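PDB 5GMX: carboxylesterase, which hydrolyses carboxylic esters and also acts on oxyimino cephalosporins, as a family VIII carboxylesterase with a beta-lactamase-like fold. Local coordinates for residues A[90-96]-A[110-116]; A[190-195]-A[290-294]; A[181-185]-A[261-265]. All blocks are in the same frame, centred on the assembly; numbering follows the deposited sequence.

Contact 1: residues A[90-96]-A[110-116]; sequences IDYNARV and DVTVAQL
Val96 and Val113 join a loop (90-96) to the segment that opens helix 113-117 in the helical part of this beta-lactamase-like fold, where the start of that helix lies against the type I turn Asp91 to Ala94. Backbone bonds join them: Ala114 N gives its hydrogen to Tyr92 O, Val113 N to Ala94 O at 2.9 Å, and Val96 N to Val111 O at 2.9 Å, with a single beta bridge between Arg95 and Thr112. The first turn of a helix has NH groups without carbonyl partners inside the helix, and here the turn supplies two carbonyls. Thr112 and Gln115 complete the start as a capping box, a place suited to threonine because its OG1 accepts from Gln115 N.

The packed side is apolar. Val113 CG1 touches both Ile90 CG2, at 3.9 Å, and Tyr92 CD1, at 4.0 Å, and both side chains cross it nearly at right angles. Val96 holds CG1 anti to its nitrogen (chi1 178°), which leaves CG2 beside the nitrogen to meet Val111 CG1 and Leu116 CB. Compact valine, isoleucine and leucine side chains suit this buried side, and Val172 of helix 165-175 packs on Ile90, Val96 and Leu116.

The opposite character prevails at the exposed residues Asp91, Asn93, Arg95 and Asp110. Asn93 N donates to Asp91 OD1 from above the carboxylate plane, closing an Asx turn. Arg95, extended from CG to NE, lies alongside Asp110 in a salt bridge. Their planes are 66° apart, yet Asp110 OD1 stays at the guanidinium edge, 2.8 Å from Arg95 NE and a weaker 3.2 Å from Arg95 NH2.

Contact 2: residues A[190-195]-A[290-294]; sequences KVASPI and GTRII
The end of helix 183-192, which widens into a pi-type turn, and the residues just after it pack here against the second strand of the small antiparallel hairpin 287-292 and the residues that follow it. Ile293 carries the contact. Its CG2 methyl lies 3.7 Å from Ile195 CG2 and also meets Pro194 CB and the carbonyl oxygens of Lys190 and Val191. Chi1 of 55° sets CG1 in the crowded position between the backbone nitrogen and the carbonyl carbon, which leaves CG2 beside the nitrogen and facing the helix end; the two isoleucines cross obliquely. A beta-branched residue suits this spot because CD1 at the far end of the other branch also approaches Val191 CG1, at 4.3 Å.

Next to it, Thr291 uses its methyl rather than its hydroxyl: CG2, anti to the backbone nitrogen, comes 3.2 Å from Pro194 O and also meets the proline ring at CB. The polar link between the backbones is indirect. One water donates to Lys190 O at 2.7 Å and to Ile293 O at 2.9 Å, whereas Val191 O is buried without a polar partner.

Around this apolar joint, helix 272-283 contributes Val278 against Val191 and Ala281 against Ile293, while Leu288 of strand 287-288 touches Ile195. Helix 72-86 adds Thr79 against Val191 and Leu84 against Lys190, whose NZ forms a salt bridge with Glu87 just beyond that helix.

Contact 3: residues A[181-185]-A[261-265]; sequences KSLGQ and AEVPG
Glu262 reaches from its loop to the first residues of helix 183-192. Its CB points toward that helix, and with CG beside the backbone nitrogen (chi1 -67°) the chain runs extended from there, carrying the CD carboxylate to the helix start. OE1 accepts from Ser182 OG at 2.7 Å, approached on the syn side. OE2 accepts from Gly184 N at 2.9 Å, from above the carboxylate plane, and also takes a hydrogen from a water that in turn accepts from Leu183 N. A carboxylate suits this place, since it faces helix NH groups and would probably be favoured by the positive end of the helix dipole. Gly184, with no side chain, lets the carboxylate come close to its backbone NH.

Beside this polar group, Leu183 CD2 presses on Pro264 CG at 3.4 Å, tighter than usual for two carbons, and Trp138 of helix 138-146 packs on both residues. Gly265 O, next to Pro264, accepts from Lys74 NZ, a residue of the ligand pocket.

Ser182 OG also accepts from Gln185 N, so the arrangement is that of a serine N-cap, here joined by a glutamate from a distant loop that binds the helix start.

In the fold
From the N terminus, contact 1 comes first, closing a short loop of 13 residues between 90-96 and 110-116 that holds most of helix 96-99. It is complete before the other two open. Helix 183-192 then serves both remaining contacts: its start, in 181-185, pairs with 261-265 in contact 3, and its end, in 190-195, pairs with 290-294 in contact 2. Because the segments alternate along the chain, these two cross rather than nest, spanning 75 and 94 residues. One helix is thereby tied at its start to the loop near the ligand pocket and at its end to the hairpin 287-292, while contact 1 lies separately, about 25 Å from contact 2 between centres.

Contact 1: residues A[90-96]-A[110-116]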
ATOM      1  N   ILE A  90      -3.430 -12.670 -15.963  1.00 15.73           N
ATOM      2  CA  ILE A  90      -2.722 -13.379 -14.898  1.00 17.76           C
ATOM      3  C   ILE A  90      -3.611 -14.423 -14.239  1.00 19.58           C
ATOM      4  O   ILE A  90      -4.749 -14.132 -13.884  1.00 20.45           O
ATOM      5  CB  ILE A  90      -2.230 -12.411 -13.816  1.00 17.08           C
ATOM      6  CG1 ILE A  90      -1.303 -11.367 -14.435  1.00 16.89           C
ATOM      7  CG2 ILE A  90      -1.553 -13.182 -12.676  1.00 18.64           C
ATOM      8  CD1 ILE A  90      -0.824 -10.294 -13.462  1.00 15.83           C
ATOM      9  N   ASP A  91      -3.091 -15.638 -14.092  1.00 17.79           N
ATOM     10  CA  ASP A  91      -3.752 -16.683 -13.323  1.00 20.45           C
ATOM     11  C   ASP A  91      -3.030 -16.852 -11.992  1.00 14.77           C
ATOM     12  O   ASP A  91      -1.872 -17.263 -11.957  1.00 16.50           O
ATOM     13  CB  ASP A  91      -3.773 -17.998 -14.116  1.00 19.36           C
ATOM     14  CG  ASP A  91      -4.451 -19.150 -13.366  1.00 27.70           C
ATOM     15  OD1 ASP A  91      -4.775 -19.039 -12.152  1.00 23.82           O
ATOM     16  OD2 ASP A  91      -4.676 -20.190 -14.021  1.00 27.37           O
ATOM     17  N   TYR A  92      -3.734 -16.583 -10.895  1.00 17.88           N
ATOM     18  CA  TYR A  92      -3.122 -16.657  -9.567  1.00 16.48           C
ATOM     19  C   TYR A  92      -2.530 -18.033  -9.280  1.00 17.94           C
ATOM     20  O   TYR A  92      -1.572 -18.156  -8.525  1.00 16.82           O
ATOM     21  CB  TYR A  92      -4.142 -16.313  -8.487  1.00 16.30           C
ATOM     22  CG  TYR A  92      -4.359 -14.841  -8.328  1.00 13.33           C
ATOM     23  CD1 TYR A  92      -3.334 -14.022  -7.881  1.00 14.11           C
ATOM     24  CD2 TYR A  92      -5.585 -14.261  -8.634  1.00 14.29           C
ATOM     25  CE1 TYR A  92      -3.522 -12.671  -7.738  1.00 16.47           C
ATOM     26  CE2 TYR A  92      -5.785 -12.900  -8.489  1.00 15.42           C
ATOM     27  CZ  TYR A  92      -4.746 -12.109  -8.036  1.00 15.45           C
ATOM     28  OH  TYR A  92      -4.912 -10.751  -7.880  1.00 19.80           O
ATOM     29  N   ASN A  93      -3.090 -19.062  -9.903  1.00 18.14           N
ATOM     30  CA  ASN A  93      -2.634 -20.422  -9.676  1.00 17.75           C
ATOM     31  C   ASN A  93      -1.474 -20.817 -10.584  1.00 18.41           C
ATOM     32  O   ASN A  93      -0.890 -21.877 -10.406  1.00 18.75           O
ATOM     33  CB  ASN A  93      -3.784 -21.406  -9.885  1.00 22.43           C
ATOM     34  CG  ASN A  93      -4.917 -21.174  -8.932  1.00 24.60           C
ATOM     35  OD1 ASN A  93      -4.725 -21.151  -7.720  1.00 28.75           O
ATOM     36  ND2 ASN A  93      -6.109 -20.971  -9.474  1.00 21.10           N
ATOM     37  N   ALA A  94      -1.159 -19.977 -11.567  1.00 18.03           N
ATOM     38  CA  ALA A  94      -0.077 -20.277 -12.499  1.00 17.38           C
ATOM     39  C   ALA A  94       1.289 -19.981 -11.894  1.00 17.44           C
ATOM     40  O   ALA A  94       1.408 -19.156 -10.989  1.00 15.12           O
ATOM     41  CB  ALA A  94      -0.259 -19.485 -13.795  1.00 18.42           C
ATOM     42  N   ARG A  95       2.313 -20.661 -12.402  1.00 13.18           N
ATOM     43  CA  ARG A  95       3.683 -20.423 -11.979  1.00 17.03           C
ATOM     44  C   ARG A  95       4.133 -19.040 -12.412  1.00 16.54           C
ATOM     45  O   ARG A  95       3.872 -18.634 -13.545  1.00 16.60           O
ATOM     46  CB  ARG A  95       4.631 -21.473 -12.566  1.00 15.44           C
ATOM     47  CG  ARG A  95       4.323 -22.922 -12.191  1.00 18.75           C
ATOM     48  CD  ARG A  95       5.120 -23.892 -13.078  1.00 23.75           C
ATOM     49  NE  ARG A  95       5.057 -25.269 -12.588  1.00 26.36           N
ATOM     50  CZ  ARG A  95       4.009 -26.072 -12.737  1.00 30.03           C
ATOM     51  NH1 ARG A  95       2.918 -25.642 -13.361  1.00 35.04           N
ATOM     52  NH2 ARG A  95       4.048 -27.307 -12.255  1.00 34.99           N
ATOM     53  N   VAL A  96       4.819 -18.330 -11.517  1.00 13.54           N
ATOM     54  CA  VAL A  96       5.456 -17.062 -11.861  1.00 15.25           C
ATOM     55  C   VAL A  96       6.291 -17.205 -13.140  1.00 16.63           C
ATOM     56  O   VAL A  96       6.279 -16.318 -14.004  1.00 15.21           O
ATOM     57  CB  VAL A  96       6.377 -16.548 -10.722  1.00 14.48           C
ATOM     58  CG1 VAL A  96       7.058 -15.240 -11.130  1.00 13.53           C
ATOM     59  CG2 VAL A  96       5.599 -16.360  -9.437  1.00 15.33           C
ATOM     60  N   ASP A 110       8.443 -23.674  -9.447  1.00 21.03           N
ATOM     61  CA  ASP A 110       7.051 -24.044  -9.211  1.00 26.07           C
ATOM     62  C   ASP A 110       6.283 -23.044  -8.349  1.00 20.23           C
ATOM     63  O   ASP A 110       5.099 -23.233  -8.098  1.00 18.86           O
ATOM     64  CB  ASP A 110       6.981 -25.443  -8.598  1.00 23.77           C
ATOM     65  CG  ASP A 110       7.294 -26.540  -9.618  1.00 34.05           C
ATOM     66  OD1 ASP A 110       6.760 -26.482 -10.754  1.00 28.52           O
ATOM     67  OD2 ASP A 110       8.090 -27.449  -9.292  1.00 33.74           O
ATOM     68  N   VAL A 111       6.949 -21.971  -7.937  1.00 17.82           N
ATOM     69  CA  VAL A 111       6.285 -20.891  -7.201  1.00 14.53           C
ATOM     70  C   VAL A 111       5.149 -20.270  -8.014  1.00 14.02           C
ATOM     71  O   VAL A 111       5.360 -19.835  -9.145  1.00 18.47           O
ATOM     72  CB  VAL A 111       7.283 -19.775  -6.817  1.00 16.08           C
ATOM     73  CG1 VAL A 111       6.560 -18.615  -6.132  1.00 18.04           C
ATOM     74  CG2 VAL A 111       8.400 -20.323  -5.924  1.00 18.11           C
ATOM     75  N   THR A 112       3.953 -20.215  -7.435  1.00 14.61           N
ATOM     76  CA  THR A 112       2.795 -19.628  -8.108  1.00 13.87           C
ATOM     77  C   THR A 112       2.644 -18.128  -7.825  1.00 13.04           C
ATOM     78  O   THR A 112       3.243 -17.604  -6.889  1.00 13.19           O
ATOM     79  CB  THR A 112       1.518 -20.326  -7.694  1.00 13.45           C
ATOM     80  OG1 THR A 112       1.232 -19.980  -6.339  1.00 17.61           O
ATOM     81  CG2 THR A 112       1.683 -21.853  -7.814  1.00 15.68           C
ATOM     82  N   VAL A 113       1.848 -17.443  -8.639  1.00 13.89           N
ATOM     83  CA  VAL A 113       1.639 -16.006  -8.461  1.00 12.22           C
ATOM     84  C   VAL A 113       0.981 -15.721  -7.109  1.00 12.57           C
ATOM     85  O   VAL A 113       1.364 -14.784  -6.408  1.00 14.72           O
ATOM     86  CB  VAL A 113       0.797 -15.421  -9.618  1.00 16.71           C
ATOM     87  CG1 VAL A 113       0.430 -13.940  -9.356  1.00 10.71           C
ATOM     88  CG2 VAL A 113       1.560 -15.575 -10.929  1.00 13.32           C
ATOM     89  N   ALA A 114       0.034 -16.570  -6.719  1.00 15.88           N
ATOM     90  CA  ALA A 114      -0.623 -16.446  -5.419  1.00 16.50           C
ATOM     91  C   ALA A 114       0.379 -16.552  -4.262  1.00 15.88           C
ATOM     92  O   ALA A 114       0.276 -15.815  -3.282  1.00 12.88           O
ATOM     93  CB  ALA A 114      -1.718 -17.509  -5.271  1.00 14.53           C
ATOM     94  N   GLN A 115       1.359 -17.446  -4.386  1.00 14.50           N
ATOM     95  CA  GLN A 115       2.399 -17.582  -3.360  1.00 12.88           C
ATOM     96  C   GLN A 115       3.350 -16.380  -3.316  1.00 14.09           C
ATOM     97  O   GLN A 115       3.737 -15.924  -2.240  1.00 13.07           O
ATOM     98  CB  GLN A 115       3.206 -18.865  -3.581  1.00 14.49           C
ATOM     99  CG  GLN A 115       2.446 -20.132  -3.250  1.00 17.72           C
ATOM    100  CD  GLN A 115       3.220 -21.387  -3.629  1.00 19.56           C
ATOM    101  OE1 GLN A 115       4.130 -21.345  -4.457  1.00 20.58           O
ATOM    102  NE2 GLN A 115       2.860 -22.510  -3.020  1.00 20.42           N
ATOM    103  N   LEU A 116       3.745 -15.888  -4.487  1.00 10.98           N
ATOM    104  CA  LEU A 116       4.569 -14.688  -4.580  1.00 14.05           C
ATOM    105  C   LEU A 116       3.870 -13.493  -3.915  1.00 14.48           C
ATOM    106  O   LEU A 116       4.489 -12.732  -3.169  1.00 13.00           O
ATOM    107  CB  LEU A 116       4.878 -14.355  -6.047  1.00 13.70           C
ATOM    108  CG  LEU A 116       5.875 -13.229  -6.340  1.00 15.81           C
ATOM    109  CD1 LEU A 116       7.298 -13.689  -6.100  1.00 13.44           C
ATOM    110  CD2 LEU A 116       5.715 -12.682  -7.752  1.00 16.38           C
TER

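Contact 2: residues A[190-195]-A[290-294]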
ATOM      1  N   LYS A 190      -4.664   2.065 -15.099  1.00 21.04           N
ATOM      2  CA  LYS A 190      -5.674   1.046 -14.865  1.00 20.94           C
ATOM      3  C   LYS A 190      -6.394   1.163 -13.528  1.00 20.07           C
ATOM      4  O   LYS A 190      -7.471   0.615 -13.368  1.00 17.29           O
ATOM      5  CB  LYS A 190      -5.052  -0.342 -14.997  1.00 20.19           C
ATOM      6  CG  LYS A 190      -4.610  -0.638 -16.417  1.00 22.96           C
ATOM      7  CD  LYS A 190      -4.095  -2.044 -16.568  1.00 29.93           C
ATOM      8  CE  LYS A 190      -3.978  -2.408 -18.040  1.00 32.80           C
ATOM      9  NZ  LYS A 190      -5.325  -2.461 -18.675  1.00 33.92           N
ATOM     10  N   VAL A 191      -5.817   1.876 -12.569  1.00 17.68           N
ATOM     11  CA  VAL A 191      -6.448   1.971 -11.262  1.00 15.72           C
ATOM     12  C   VAL A 191      -6.858   3.397 -10.892  1.00 16.50           C
ATOM     13  O   VAL A 191      -8.028   3.656 -10.628  1.00 17.46           O
ATOM     14  CB  VAL A 191      -5.522   1.422 -10.153  1.00 18.15           C
ATOM     15  CG1 VAL A 191      -6.154   1.622  -8.790  1.00 16.14           C
ATOM     16  CG2 VAL A 191      -5.207  -0.042 -10.402  1.00 17.15           C
ATOM     17  N   ALA A 192      -5.895   4.311 -10.876  1.00 14.45           N
ATOM     18  CA  ALA A 192      -6.102   5.645 -10.306  1.00 18.59           C
ATOM     19  C   ALA A 192      -6.837   6.627 -11.225  1.00 19.30           C
ATOM     20  O   ALA A 192      -7.787   7.291 -10.798  1.00 20.05           O
ATOM     21  CB  ALA A 192      -4.773   6.235  -9.900  1.00 16.92           C
ATOM     22  N   SER A 193      -6.372   6.748 -12.464  1.00 18.13           N
ATOM     23  CA  SER A 193      -6.931   7.726 -13.396  1.00 22.12           C
ATOM     24  C   SER A 193      -8.414   7.504 -13.733  1.00 22.07           C
ATOM     25  O   SER A 193      -9.170   8.468 -13.748  1.00 22.43           O
ATOM     26  CB  SER A 193      -6.119   7.760 -14.691  1.00 21.20           C
ATOM     27  OG  SER A 193      -6.568   8.800 -15.540  1.00 40.37           O
ATOM     28  N   PRO A 194      -8.838   6.246 -14.000  1.00 21.06           N
ATOM     29  CA  PRO A 194     -10.258   6.063 -14.339  1.00 18.85           C
ATOM     30  C   PRO A 194     -11.239   6.548 -13.267  1.00 20.89           C
ATOM     31  O   PRO A 194     -12.332   7.005 -13.603  1.00 20.83           O
ATOM     32  CB  PRO A 194     -10.382   4.539 -14.520  1.00 17.71           C
ATOM     33  CG  PRO A 194      -9.034   4.100 -14.917  1.00 17.35           C
ATOM     34  CD  PRO A 194      -8.080   4.989 -14.170  1.00 16.26           C
ATOM     35  N   ILE A 195     -10.871   6.440 -11.997  1.00 18.51           N
ATOM     36  CA  ILE A 195     -11.776   6.854 -10.933  1.00 18.24           C
ATOM     37  C   ILE A 195     -11.437   8.246 -10.415  1.00 21.54           C
ATOM     38  O   ILE A 195     -11.997   8.699  -9.413  1.00 21.57           O
ATOM     39  CB  ILE A 195     -11.756   5.849  -9.766  1.00 19.10           C
ATOM     40  CG1 ILE A 195     -10.339   5.686  -9.223  1.00 20.88           C
ATOM     41  CG2 ILE A 195     -12.276   4.493 -10.230  1.00 20.86           C
ATOM     42  CD1 ILE A 195     -10.233   4.692  -8.100  1.00 18.14           C
ATOM     43  N   GLY A 290     -19.438   5.808 -10.578  1.00 19.55           N
ATOM     44  CA  GLY A 290     -19.930   5.353 -11.863  1.00 21.19           C
ATOM     45  C   GLY A 290     -18.893   4.802 -12.828  1.00 23.55           C
ATOM     46  O   GLY A 290     -19.247   4.384 -13.927  1.00 29.20           O
ATOM     47  N   THR A 291     -17.618   4.809 -12.449  1.00 20.90           N
ATOM     48  CA  THR A 291     -16.591   4.233 -13.314  1.00 18.04           C
ATOM     49  C   THR A 291     -16.015   2.940 -12.713  1.00 19.88           C
ATOM     50  O   THR A 291     -15.628   2.904 -11.544  1.00 15.93           O
ATOM     51  CB  THR A 291     -15.450   5.239 -13.583  1.00 21.87           C
ATOM     52  OG1 THR A 291     -15.968   6.378 -14.280  1.00 26.41           O
ATOM     53  CG2 THR A 291     -14.343   4.590 -14.428  1.00 19.44           C
ATOM     54  N   ARG A 292     -15.956   1.885 -13.524  1.00 22.16           N
ATOM     55  CA  ARG A 292     -15.514   0.570 -13.059  1.00 18.64           C
ATOM     56  C   ARG A 292     -14.056   0.277 -13.411  1.00 15.33           C
ATOM     57  O   ARG A 292     -13.652   0.430 -14.554  1.00 17.55           O
ATOM     58  CB  ARG A 292     -16.405  -0.533 -13.639  1.00 18.81           C
ATOM     59  CG  ARG A 292     -15.922  -1.932 -13.278  1.00 17.55           C
ATOM     60  CD  ARG A 292     -16.892  -3.007 -13.722  1.00 18.46           C
ATOM     61  NE  ARG A 292     -18.218  -2.860 -13.116  1.00 16.88           N
ATOM     62  CZ  ARG A 292     -18.513  -3.222 -11.875  1.00 16.70           C
ATOM     63  NH1 ARG A 292     -17.572  -3.723 -11.090  1.00 17.87           N
ATOM     64  NH2 ARG A 292     -19.745  -3.063 -11.408  1.00 21.09           N
ATOM     65  N   ILE A 293     -13.271  -0.153 -12.427  1.00 16.01           N
ATOM     66  CA  ILE A 293     -11.889  -0.535 -12.700  1.00 15.79           C
ATOM     67  C   ILE A 293     -11.713  -2.053 -12.613  1.00 14.84           C
ATOM     68  O   ILE A 293     -10.739  -2.597 -13.127  1.00 14.41           O
ATOM     69  CB  ILE A 293     -10.889   0.143 -11.732  1.00 14.21           C
ATOM     70  CG1 ILE A 293     -11.262  -0.132 -10.273  1.00 15.50           C
ATOM     71  CG2 ILE A 293     -10.804   1.647 -11.986  1.00 16.21           C
ATOM     72  CD1 ILE A 293     -10.200   0.314  -9.282  1.00 12.35           C
ATOM     73  N   ILE A 294     -12.666  -2.727 -11.983  1.00 14.63           N
ATOM     74  CA  ILE A 294     -12.582  -4.172 -11.825  1.00 18.15           C
ATOM     75  C   ILE A 294     -13.946  -4.793 -11.510  1.00 18.27           C
ATOM     76  O   ILE A 294     -14.825  -4.127 -10.973  1.00 15.49           O
ATOM     77  CB  ILE A 294     -11.575  -4.530 -10.709  1.00 16.45           C
ATOM     78  CG1 ILE A 294     -11.151  -5.988 -10.808  1.00 17.08           C
ATOM     79  CG2 ILE A 294     -12.150  -4.216  -9.327  1.00  9.01           C
ATOM     80  CD1 ILE A 294     -10.082  -6.317  -9.851  1.00 16.83           C
TER
HETATM   81  O   HOH W   1      -9.034  -0.980 -14.800  1.00 18.72           O

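Contact 3: residues A[181-185]-A[261-265]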
ATOM      1  N   LYS A 181       4.976  -0.686 -20.228  1.00 22.95           N
ATOM      2  CA  LYS A 181       4.794   0.353 -19.206  1.00 22.03           C
ATOM      3  C   LYS A 181       5.425  -0.003 -17.862  1.00 21.34           C
ATOM      4  O   LYS A 181       5.526  -1.178 -17.514  1.00 22.03           O
ATOM      5  CB  LYS A 181       3.306   0.638 -19.011  1.00 24.36           C
ATOM      6  CG  LYS A 181       2.617   1.207 -20.235  1.00 33.85           C
ATOM      7  CD  LYS A 181       1.165   0.794 -20.289  1.00 39.03           C
ATOM      8  CE  LYS A 181       0.502   1.292 -21.567  1.00 47.18           C
ATOM      9  NZ  LYS A 181       0.720   2.756 -21.745  1.00 47.41           N
ATOM     10  N   SER A 182       5.829   1.008 -17.101  1.00 12.35           N
ATOM     11  CA  SER A 182       6.327   0.773 -15.748  1.00 19.46           C
ATOM     12  C   SER A 182       5.160   0.416 -14.816  1.00 17.77           C
ATOM     13  O   SER A 182       3.996   0.594 -15.189  1.00 17.31           O
ATOM     14  CB  SER A 182       7.072   1.997 -15.224  1.00 16.00           C
ATOM     15  OG  SER A 182       6.164   3.051 -14.963  1.00 17.83           O
ATOM     16  N   LEU A 183       5.453  -0.077 -13.614  1.00 17.37           N
ATOM     17  CA  LEU A 183       4.363  -0.416 -12.698  1.00 16.46           C
ATOM     18  C   LEU A 183       3.576   0.839 -12.313  1.00 14.83           C
ATOM     19  O   LEU A 183       2.348   0.803 -12.219  1.00 16.26           O
ATOM     20  CB  LEU A 183       4.869  -1.109 -11.429  1.00 17.65           C
ATOM     21  CG  LEU A 183       3.619  -1.415 -10.578  1.00 23.20           C
ATOM     22  CD1 LEU A 183       2.906  -2.689 -11.007  1.00 18.99           C
ATOM     23  CD2 LEU A 183       3.854  -1.398  -9.104  1.00 29.30           C
ATOM     24  N   GLY A 184       4.287   1.952 -12.124  1.00 15.86           N
ATOM     25  CA  GLY A 184       3.659   3.232 -11.842  1.00 13.82           C
ATOM     26  C   GLY A 184       2.661   3.691 -12.902  1.00 18.15           C
ATOM     27  O   GLY A 184       1.599   4.240 -12.579  1.00 16.35           O
ATOM     28  N   GLN A 185       2.998   3.477 -14.170  1.00 13.71           N
ATOM     29  CA  GLN A 185       2.108   3.865 -15.259  1.00 16.86           C
ATOM     30  C   GLN A 185       0.920   2.916 -15.377  1.00 16.18           C
ATOM     31  O   GLN A 185      -0.162   3.323 -15.789  1.00 19.31           O
ATOM     32  CB  GLN A 185       2.858   3.936 -16.585  1.00 19.29           C
ATOM     33  CG  GLN A 185       4.031   4.887 -16.593  1.00 23.39           C
ATOM     34  CD  GLN A 185       4.903   4.682 -17.824  1.00 42.45           C
ATOM     35  OE1 GLN A 185       4.396   4.581 -18.946  1.00 41.96           O
ATOM     36  NE2 GLN A 185       6.218   4.594 -17.617  1.00 35.48           N
ATOM     37  N   ALA A 261      11.716   7.681  -8.133  1.00 18.39           N
ATOM     38  CA  ALA A 261      11.882   6.288  -8.539  1.00 19.33           C
ATOM     39  C   ALA A 261      10.587   5.498  -8.431  1.00 17.70           C
ATOM     40  O   ALA A 261       9.578   6.008  -7.975  1.00 17.26           O
ATOM     41  CB  ALA A 261      12.968   5.622  -7.693  1.00 18.42           C
ATOM     42  N   GLU A 262      10.621   4.239  -8.842  1.00 18.73           N
ATOM     43  CA  GLU A 262       9.491   3.361  -8.578  1.00 18.64           C
ATOM     44  C   GLU A 262       9.915   2.251  -7.618  1.00 18.28           C
ATOM     45  O   GLU A 262      10.638   1.332  -7.987  1.00 19.09           O
ATOM     46  CB  GLU A 262       8.917   2.795  -9.874  1.00 18.91           C
ATOM     47  CG  GLU A 262       8.269   3.876 -10.716  1.00 18.11           C
ATOM     48  CD  GLU A 262       7.369   3.328 -11.803  1.00 20.78           C
ATOM     49  OE1 GLU A 262       6.878   4.141 -12.623  1.00 26.18           O
ATOM     50  OE2 GLU A 262       7.126   2.102 -11.817  1.00 19.66           O
ATOM     51  N   VAL A 263       9.500   2.394  -6.363  1.00 19.31           N
ATOM     52  CA  VAL A 263       9.745   1.392  -5.331  1.00 17.16           C
ATOM     53  C   VAL A 263       8.404   1.063  -4.702  1.00 17.91           C
ATOM     54  O   VAL A 263       8.097   1.520  -3.600  1.00 21.59           O
ATOM     55  CB  VAL A 263      10.731   1.896  -4.251  1.00 20.01           C
ATOM     56  CG1 VAL A 263      11.186   0.743  -3.356  1.00 19.03           C
ATOM     57  CG2 VAL A 263      11.946   2.544  -4.903  1.00 22.41           C
ATOM     58  N   PRO A 264       7.594   0.265  -5.407  1.00 17.69           N
ATOM     59  CA  PRO A 264       6.178   0.061  -5.072  1.00 17.53           C
ATOM     60  C   PRO A 264       5.926  -0.689  -3.754  1.00 19.22           C
ATOM     61  O   PRO A 264       4.774  -0.857  -3.364  1.00 16.28           O
ATOM     62  CB  PRO A 264       5.655  -0.748  -6.265  1.00 20.17           C
ATOM     63  CG  PRO A 264       6.676  -0.534  -7.369  1.00 18.33           C
ATOM     64  CD  PRO A 264       7.977  -0.441  -6.640  1.00 18.47           C
ATOM     65  N   GLY A 265       6.974  -1.139  -3.074  1.00 16.94           N
ATOM     66  CA  GLY A 265       6.782  -1.663  -1.738  1.00 17.81           C
ATOM     67  C   GLY A 265       6.730  -0.560  -0.684  1.00 18.98           C
ATOM     68  O   GLY A 265       6.307  -0.802   0.444  1.00 17.45           O
TER
HETATM   69  O   HOH W   2       8.111  -0.385 -12.884  1.00 19.19           O